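Local structure of arylamine n-acetyltransferase NAT (Mycobacterium tuberculosis, 4BGF) at residues F91-V96 with H110-V115; D10-R15 with Q26-V31. The protein catalyses transfer of an acetyl group to arylamines, with acetyl-coenzyme A as the usual donor in this enzyme family. All coordinates share one frame; numbering follows the deposited sequence.

How the contacts relate
Contact 1 lies in the core and contact 2 nearer the surface, their centres about 22 Å apart and their nearest atoms about 8 Å apart, with no touch between them. They share no secondary-structure element: strands 87-95 and 110-116 pair antiparallel, here through residues 91-93 and 110-112, whereas residues 10-15 are the weakly bonded end of helix 5-11 and the loop after it, laid against helix 22-35. The chemistry differs accordingly. Main-chain hydrogen bonds and one threonine hydroxyl hold contact 1, together with apolar packing on one face of the sheet; it also carries H110 of the probable catalytic triad. No hydrogen bond crosses contact 2, where aliphatic groups and a tyrosine ring meet by van der Waals and CH-pi contact.

Contact 1: residues F91-V96 with H110-V115; sequences FAARVV and HTLLGV
F91 and L112 form a hydrogen-bonded antiparallel pair, and A93 with H110 forms the next; A92 and T111 make the non-hydrogen-bonded pair between them. The F91 N to L112 O bond is nearly straight, 172° at the hydrogen. F91 O is gripped twice, by L112 N and by T111 OG1 at 2.7 Å, the two donors arriving from opposite faces of its carbonyl plane. The hydroxyl reaches it because OG1 stands anti to the T111 backbone N (chi1 -171°).

F91, A93, H110 and L112 share one face of the sheet. The F91 ring lies against the G114 backbone, its CE2 3.5 Å from G114 CA. In L112, CG sits between the backbone N and the carbonyl carbon (chi1 61°), which brings the CD2 branch toward the neighbouring strand, where it touches A93 CB at 3.8 Å and F91 CB at 3.9 Å. A93 CB in turn meets the edge of the H110 imidazole at CD2, 3.7 Å away, while V95 CG2 packs on H110 CB.

H110 NE2 bonds to D127, and its side chain touches C70, consistent with the Cys-His-Asp triad of this family. Strand 173-179 flanks 87-95, Y177 touching A93, H110 and L112; strand 124-126 flanks 110-116, and helix 70-83 packs against T111, L113 and V115.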
ATOM      1  N   PHE A  91      -1.607  13.080  -1.801  1.00 19.78           N
ATOM      2  CA  PHE A  91      -2.238  13.139  -3.129  1.00 16.45           C
ATOM      3  C   PHE A  91      -3.330  12.092  -3.281  1.00 19.62           C
ATOM      4  O   PHE A  91      -3.283  11.053  -2.621  1.00 19.28           O
ATOM      5  CB  PHE A  91      -1.202  12.877  -4.237  1.00 17.17           C
ATOM      6  CG  PHE A  91      -0.070  13.874  -4.272  1.00 20.81           C
ATOM      7  CD1 PHE A  91      -0.284  15.220  -3.952  1.00 21.33           C
ATOM      8  CD2 PHE A  91       1.208  13.469  -4.606  1.00 24.29           C
ATOM      9  CE1 PHE A  91       0.751  16.134  -3.982  1.00 20.12           C
ATOM     10  CE2 PHE A  91       2.257  14.373  -4.632  1.00 20.03           C
ATOM     11  CZ  PHE A  91       2.026  15.705  -4.311  1.00 20.68           C
ATOM     12  N   ALA A  92      -4.309  12.371  -4.147  1.00 24.27           N
ATOM     13  CA  ALA A  92      -5.360  11.412  -4.499  1.00 20.77           C
ATOM     14  C   ALA A  92      -5.079  10.803  -5.869  1.00 21.30           C
ATOM     15  O   ALA A  92      -4.457  11.443  -6.701  1.00 22.76           O
ATOM     16  CB  ALA A  92      -6.687  12.089  -4.512  1.00 20.34           C
ATOM     17  N   ALA A  93      -5.530   9.578  -6.108  1.00 23.85           N
ATOM     18  CA  ALA A  93      -5.298   8.927  -7.398  1.00 22.88           C
ATOM     19  C   ALA A  93      -6.414   7.960  -7.833  1.00 16.96           C
ATOM     20  O   ALA A  93      -7.106   7.383  -7.003  1.00 18.78           O
ATOM     21  CB  ALA A  93      -3.973   8.206  -7.337  1.00 24.68           C
ATOM     22  N   ARG A  94      -6.558   7.760  -9.141  1.00 18.18           N
ATOM     23  CA  ARG A  94      -7.514   6.808  -9.672  1.00 18.66           C
ATOM     24  C   ARG A  94      -6.737   5.652 -10.253  1.00 26.51           C
ATOM     25  O   ARG A  94      -5.862   5.841 -11.087  1.00 24.52           O
ATOM     26  CB  ARG A  94      -8.399   7.408 -10.772  1.00 20.17           C
ATOM     27  CG  ARG A  94      -9.023   8.743 -10.458  1.00 20.28           C
ATOM     28  CD  ARG A  94      -9.783   9.201 -11.652  1.00 22.08           C
ATOM     29  NE  ARG A  94     -10.230  10.573 -11.513  1.00 26.25           N
ATOM     30  CZ  ARG A  94     -11.318  10.971 -10.859  1.00 23.10           C
ATOM     31  NH1 ARG A  94     -12.122  10.111 -10.248  1.00 21.66           N
ATOM     32  NH2 ARG A  94     -11.574  12.264 -10.802  1.00 22.97           N
ATOM     33  N   VAL A  95      -7.098   4.446  -9.832  1.00 30.19           N
ATOM     34  CA  VAL A  95      -6.404   3.241 -10.246  1.00 26.72           C
ATOM     35  C   VAL A  95      -6.964   2.763 -11.583  1.00 30.42           C
ATOM     36  O   VAL A  95      -8.128   2.386 -11.670  1.00 30.41           O
ATOM     37  CB  VAL A  95      -6.557   2.138  -9.176  1.00 23.34           C
ATOM     38  CG1 VAL A  95      -5.820   0.886  -9.578  1.00 20.86           C
ATOM     39  CG2 VAL A  95      -6.044   2.630  -7.853  1.00 22.43           C
ATOM     40  N   VAL A  96      -6.125   2.804 -12.620  1.00 31.50           N
ATOM     41  CA  VAL A  96      -6.519   2.333 -13.940  1.00 33.83           C
ATOM     42  C   VAL A  96      -5.802   1.037 -14.386  1.00 29.80           C
ATOM     43  O   VAL A  96      -5.922   0.640 -15.549  1.00 30.10           O
ATOM     44  CB  VAL A  96      -6.319   3.437 -15.005  1.00 38.26           C
ATOM     45  CG1 VAL A  96      -7.235   4.625 -14.737  1.00 38.92           C
ATOM     46  CG2 VAL A  96      -4.882   3.862 -15.052  1.00 38.72           C
ATOM     47  N   HIS A 110      -7.507   5.962  -4.425  1.00 19.47           N
ATOM     48  CA  HIS A 110      -6.129   5.738  -4.069  1.00 21.63           C
ATOM     49  C   HIS A 110      -5.467   7.042  -3.546  1.00 21.73           C
ATOM     50  O   HIS A 110      -5.875   8.140  -3.887  1.00 21.04           O
ATOM     51  CB  HIS A 110      -5.359   5.158  -5.252  1.00 17.85           C
ATOM     52  CG  HIS A 110      -3.954   4.795  -4.912  1.00 17.75           C
ATOM     53  ND1 HIS A 110      -3.648   3.866  -3.946  1.00 13.95           N
ATOM     54  CD2 HIS A 110      -2.776   5.269  -5.376  1.00 18.55           C
ATOM     55  CE1 HIS A 110      -2.340   3.765  -3.839  1.00 14.08           C
ATOM     56  NE2 HIS A 110      -1.788   4.598  -4.698  1.00 19.17           N
ATOM     57  N   THR A 111      -4.475   6.890  -2.688  1.00 19.84           N
ATOM     58  CA  THR A 111      -3.769   8.006  -2.140  1.00 19.37           C
ATOM     59  C   THR A 111      -2.314   7.611  -2.063  1.00 19.58           C
ATOM     60  O   THR A 111      -2.000   6.461  -1.761  1.00 23.82           O
ATOM     61  CB  THR A 111      -4.333   8.398  -0.753  1.00 22.26           C
ATOM     62  OG1 THR A 111      -3.751   9.638  -0.315  1.00 26.61           O
ATOM     63  CG2 THR A 111      -4.076   7.348   0.268  1.00 21.34           C
ATOM     64  N   LEU A 112      -1.442   8.550  -2.408  1.00 19.01           N
ATOM     65  CA  LEU A 112      -0.005   8.400  -2.266  1.00 18.33           C
ATOM     66  C   LEU A 112       0.560   9.707  -1.618  1.00 18.87           C
ATOM     67  O   LEU A 112      -0.208  10.561  -1.175  1.00 21.77           O
ATOM     68  CB  LEU A 112       0.636   8.153  -3.639  1.00 18.94           C
ATOM     69  CG  LEU A 112       0.451   9.274  -4.685  1.00 16.43           C
ATOM     70  CD1 LEU A 112       1.574   9.287  -5.628  1.00 17.60           C
ATOM     71  CD2 LEU A 112      -0.881   9.207  -5.464  1.00 16.33           C
ATOM     72  N   LEU A 113       1.885   9.862  -1.596  1.00 20.25           N
ATOM     73  CA  LEU A 113       2.560  10.996  -0.936  1.00 21.00           C
ATOM     74  C   LEU A 113       3.529  11.660  -1.870  1.00 18.05           C
ATOM     75  O   LEU A 113       4.139  10.991  -2.693  1.00 19.93           O
ATOM     76  CB  LEU A 113       3.388  10.547   0.267  1.00 18.83           C
ATOM     77  CG  LEU A 113       2.663   9.651   1.245  1.00 21.31           C
ATOM     78  CD1 LEU A 113       3.644   9.224   2.331  1.00 16.66           C
ATOM     79  CD2 LEU A 113       1.412  10.341   1.792  1.00 15.62           C
ATOM     80  N   GLY A 114       3.683  12.978  -1.711  1.00 24.90           N
ATOM     81  CA  GLY A 114       4.759  13.734  -2.334  1.00 26.33           C
ATOM     82  C   GLY A 114       5.638  14.332  -1.245  1.00 26.17           C
ATOM     83  O   GLY A 114       5.184  15.188  -0.500  1.00 28.75           O
ATOM     84  N   VAL A 115       6.891  13.890  -1.171  1.00 22.05           N
ATOM     85  CA  VAL A 115       7.748  14.154  -0.025  1.00 39.93           C
ATOM     86  C   VAL A 115       8.946  15.006  -0.445  1.00 40.20           C
ATOM     87  O   VAL A 115       9.535  14.756  -1.489  1.00 40.38           O
ATOM     88  CB  VAL A 115       8.204  12.803   0.647  1.00 27.75           C
ATOM     89  CG1 VAL A 115       9.437  12.963   1.515  1.00 23.94           C
ATOM     90  CG2 VAL A 115       7.058  12.202   1.458  1.00 20.90           C
TER

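Contact 2: residues D10-R15 with Q26-V31; sequences DRINYR and QDLVTV
Y14 and I12 rest on L28 and V31 of helix 22-35, in the N-terminal helical part of the fold: helix 5-11 ends, N13 adopts positive phi, and the chain turns and sets Y14 against the second helix. The central interaction is a CH-pi contact. Y14 CG stands anti to the backbone N (chi1 178°), extending the ring to L28, whose CD2 sits over its middle, 3.6 Å from the centroid and only 9° off the ring normal, and is 3.7 Å from Y14 CD1. D27, the residue before L28, meets the ring at its edge, with CB in the ring plane and 3.9 Å from Y14 CE1. A methyl over the face and a methylene at the rim thus border the phenol on two sides.

I12 adds a second apolar patch. Its CB lies 3.9 Å from V31 CG1, the two side chains crossing at about a right angle, and its CD1 reaches the methyl of L28 that also covers Y14.

Farther out, the Y14 hydroxyl bonds to A17 O, which probably helps to fix the ring's position, and F9 and V24 add contacts to this side chain. I12 also touches T35 and I36, and R11 NE bonds to L61 O. Within the helix, D27 O accepts both V31 N and the T30 hydroxyl from the same face of its carbonyl plane, with T30 OG1 at 2.6 Å from D27 O.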
ATOM      1  N   ASP A  10      10.271  -0.541  16.013  1.00 38.24           N
ATOM      2  CA  ASP A  10      10.457  -1.902  16.508  1.00 42.47           C
ATOM      3  C   ASP A  10       9.404  -2.871  15.946  1.00 40.24           C
ATOM      4  O   ASP A  10       9.546  -4.075  16.072  1.00 46.37           O
ATOM      5  CB  ASP A  10      10.498  -1.940  18.044  1.00 47.39           C
ATOM      6  CG  ASP A  10      11.842  -1.450  18.620  1.00 50.74           C
ATOM      7  OD1 ASP A  10      12.139  -0.233  18.519  1.00 49.14           O
ATOM      8  OD2 ASP A  10      12.596  -2.284  19.180  1.00 54.46           O
ATOM      9  N   ARG A  11       8.372  -2.343  15.310  1.00 30.62           N
ATOM     10  CA  ARG A  11       7.389  -3.160  14.600  1.00 35.88           C
ATOM     11  C   ARG A  11       8.011  -3.655  13.309  1.00 37.54           C
ATOM     12  O   ARG A  11       7.997  -4.840  13.007  1.00 36.37           O
ATOM     13  CB  ARG A  11       6.151  -2.316  14.272  1.00 27.06           C
ATOM     14  CG  ARG A  11       5.252  -2.835  13.163  1.00 25.16           C
ATOM     15  CD  ARG A  11       4.156  -3.761  13.675  1.00 32.97           C
ATOM     16  NE  ARG A  11       3.072  -3.900  12.704  1.00 31.74           N
ATOM     17  CZ  ARG A  11       2.849  -4.974  11.948  1.00 32.93           C
ATOM     18  NH1 ARG A  11       3.628  -6.046  12.028  1.00 27.05           N
ATOM     19  NH2 ARG A  11       1.817  -4.967  11.104  1.00 34.51           N
ATOM     20  N   ILE A  12       8.540  -2.711  12.547  1.00 35.86           N
ATOM     21  CA  ILE A  12       9.191  -3.000  11.279  1.00 34.45           C
ATOM     22  C   ILE A  12      10.683  -3.299  11.488  1.00 36.85           C
ATOM     23  O   ILE A  12      11.387  -3.597  10.535  1.00 37.12           O
ATOM     24  CB  ILE A  12       8.990  -1.826  10.265  1.00 30.00           C
ATOM     25  CG1 ILE A  12       9.878  -0.612  10.598  1.00 27.64           C
ATOM     26  CG2 ILE A  12       7.521  -1.432  10.225  1.00 23.71           C
ATOM     27  CD1 ILE A  12       9.740   0.532   9.627  1.00 25.10           C
ATOM     28  N   ASN A  13      11.139  -3.243  12.738  1.00 40.00           N
ATOM     29  CA  ASN A  13      12.526  -3.528  13.096  1.00 44.51           C
ATOM     30  C   ASN A  13      13.478  -2.643  12.299  1.00 46.35           C
ATOM     31  O   ASN A  13      14.364  -3.121  11.588  1.00 47.79           O
ATOM     32  CB  ASN A  13      12.837  -5.015  12.879  1.00 49.42           C
ATOM     33  CG  ASN A  13      14.020  -5.507  13.707  1.00 56.64           C
ATOM     34  OD1 ASN A  13      14.527  -4.811  14.598  1.00 58.06           O
ATOM     35  ND2 ASN A  13      14.455  -6.734  13.417  1.00 60.38           N
ATOM     36  N   TYR A  14      13.278  -1.338  12.410  1.00 44.56           N
ATOM     37  CA  TYR A  14      14.140  -0.399  11.738  1.00 41.96           C
ATOM     38  C   TYR A  14      15.275  -0.012  12.658  1.00 43.95           C
ATOM     39  O   TYR A  14      15.062   0.494  13.755  1.00 36.67           O
ATOM     40  CB  TYR A  14      13.366   0.838  11.285  1.00 37.22           C
ATOM     41  CG  TYR A  14      14.238   1.868  10.629  1.00 31.85           C
ATOM     42  CD1 TYR A  14      14.702   1.696   9.341  1.00 32.25           C
ATOM     43  CD2 TYR A  14      14.605   3.000  11.306  1.00 33.00           C
ATOM     44  CE1 TYR A  14      15.496   2.636   8.747  1.00 32.68           C
ATOM     45  CE2 TYR A  14      15.412   3.937  10.737  1.00 35.56           C
ATOM     46  CZ  TYR A  14      15.848   3.762   9.453  1.00 34.47           C
ATOM     47  OH  TYR A  14      16.664   4.730   8.908  1.00 34.35           O
ATOM     48  N   ARG A  15      16.478  -0.286  12.170  1.00 47.14           N
ATOM     49  CA  ARG A  15      17.722   0.168  12.757  1.00 52.93           C
ATOM     50  C   ARG A  15      18.390   0.948  11.644  1.00 53.60           C
ATOM     51  O   ARG A  15      18.712   0.382  10.600  1.00 58.14           O
ATOM     52  CB  ARG A  15      18.615  -1.014  13.145  1.00 56.71           C
ATOM     53  CG  ARG A  15      18.002  -1.982  14.137  1.00 55.49           C
ATOM     54  CD  ARG A  15      18.017  -1.418  15.535  1.00 59.08           C
ATOM     55  NE  ARG A  15      16.830  -1.830  16.274  1.00 61.85           N
ATOM     56  CZ  ARG A  15      16.710  -2.958  16.977  1.00 68.11           C
ATOM     57  NH1 ARG A  15      17.718  -3.818  17.081  1.00 71.20           N
ATOM     58  NH2 ARG A  15      15.563  -3.217  17.594  1.00 70.45           N
ATOM     59  N   GLN A  26      14.535   5.742   1.593  1.00 32.91           N
ATOM     60  CA  GLN A  26      14.605   4.474   0.880  1.00 33.70           C
ATOM     61  C   GLN A  26      14.514   3.267   1.844  1.00 34.65           C
ATOM     62  O   GLN A  26      13.771   2.325   1.587  1.00 31.33           O
ATOM     63  CB  GLN A  26      15.892   4.440   0.033  1.00 34.07           C
ATOM     64  CG  GLN A  26      16.347   3.074  -0.482  1.00 34.82           C
ATOM     65  CD  GLN A  26      15.517   2.539  -1.627  1.00 32.84           C
ATOM     66  OE1 GLN A  26      15.900   2.624  -2.782  1.00 39.87           O
ATOM     67  NE2 GLN A  26      14.389   1.967  -1.305  1.00 30.05           N
ATOM     68  N   ASP A  27      15.258   3.309   2.951  1.00 36.27           N
ATOM     69  CA  ASP A  27      15.302   2.207   3.920  1.00 37.60           C
ATOM     70  C   ASP A  27      13.982   1.985   4.656  1.00 35.21           C
ATOM     71  O   ASP A  27      13.611   0.854   5.004  1.00 27.36           O
ATOM     72  CB  ASP A  27      16.408   2.449   4.959  1.00 31.58           C
ATOM     73  CG  ASP A  27      17.805   2.437   4.349  1.00 57.11           C
ATOM     74  OD1 ASP A  27      17.928   2.223   3.120  1.00 56.84           O
ATOM     75  OD2 ASP A  27      18.782   2.634   5.106  1.00 35.84           O
ATOM     76  N   LEU A  28      13.299   3.079   4.942  1.00 37.05           N
ATOM     77  CA  LEU A  28      12.060   2.979   5.663  1.00 32.36           C
ATOM     78  C   LEU A  28      11.020   2.339   4.801  1.00 29.64           C
ATOM     79  O   LEU A  28      10.277   1.501   5.273  1.00 26.71           O
ATOM     80  CB  LEU A  28      11.595   4.337   6.109  1.00 29.85           C
ATOM     81  CG  LEU A  28      12.300   4.843   7.345  1.00 28.49           C
ATOM     82  CD1 LEU A  28      11.865   6.257   7.530  1.00 27.81           C
ATOM     83  CD2 LEU A  28      11.939   4.001   8.560  1.00 26.79           C
ATOM     84  N   VAL A  29      10.988   2.745   3.534  1.00 29.72           N
ATOM     85  CA  VAL A  29      10.079   2.184   2.554  1.00 21.89           C
ATOM     86  C   VAL A  29      10.289   0.667   2.391  1.00 27.48           C
ATOM     87  O   VAL A  29       9.328  -0.090   2.407  1.00 26.69           O
ATOM     88  CB  VAL A  29      10.211   2.918   1.189  1.00 24.37           C
ATOM     89  CG1 VAL A  29       9.635   2.105   0.051  1.00 23.49           C
ATOM     90  CG2 VAL A  29       9.470   4.279   1.220  1.00 21.05           C
ATOM     91  N   THR A  30      11.539   0.233   2.221  1.00 32.44           N
ATOM     92  CA  THR A  30      11.861  -1.190   2.068  1.00 31.28           C
ATOM     93  C   THR A  30      11.402  -2.036   3.254  1.00 26.08           C
ATOM     94  O   THR A  30      10.736  -3.027   3.081  1.00 24.55           O
ATOM     95  CB  THR A  30      13.363  -1.393   1.951  1.00 38.37           C
ATOM     96  OG1 THR A  30      13.970  -0.824   3.107  1.00 49.15           O
ATOM     97  CG2 THR A  30      13.939  -0.706   0.727  1.00 37.03           C
ATOM     98  N   VAL A  31      11.780  -1.635   4.464  1.00 28.12           N
ATOM     99  CA  VAL A  31      11.419  -2.362   5.674  1.00 25.48           C
ATOM    100  C   VAL A  31       9.920  -2.292   6.046  1.00 31.37           C
ATOM    101  O   VAL A  31       9.378  -3.221   6.624  1.00 34.33           O
ATOM    102  CB  VAL A  31      12.270  -1.847   6.840  1.00 42.87           C
ATOM    103  CG1 VAL A  31      12.068  -2.685   8.050  1.00 46.36           C
ATOM    104  CG2 VAL A  31      13.729  -1.912   6.491  1.00 43.97           C
TER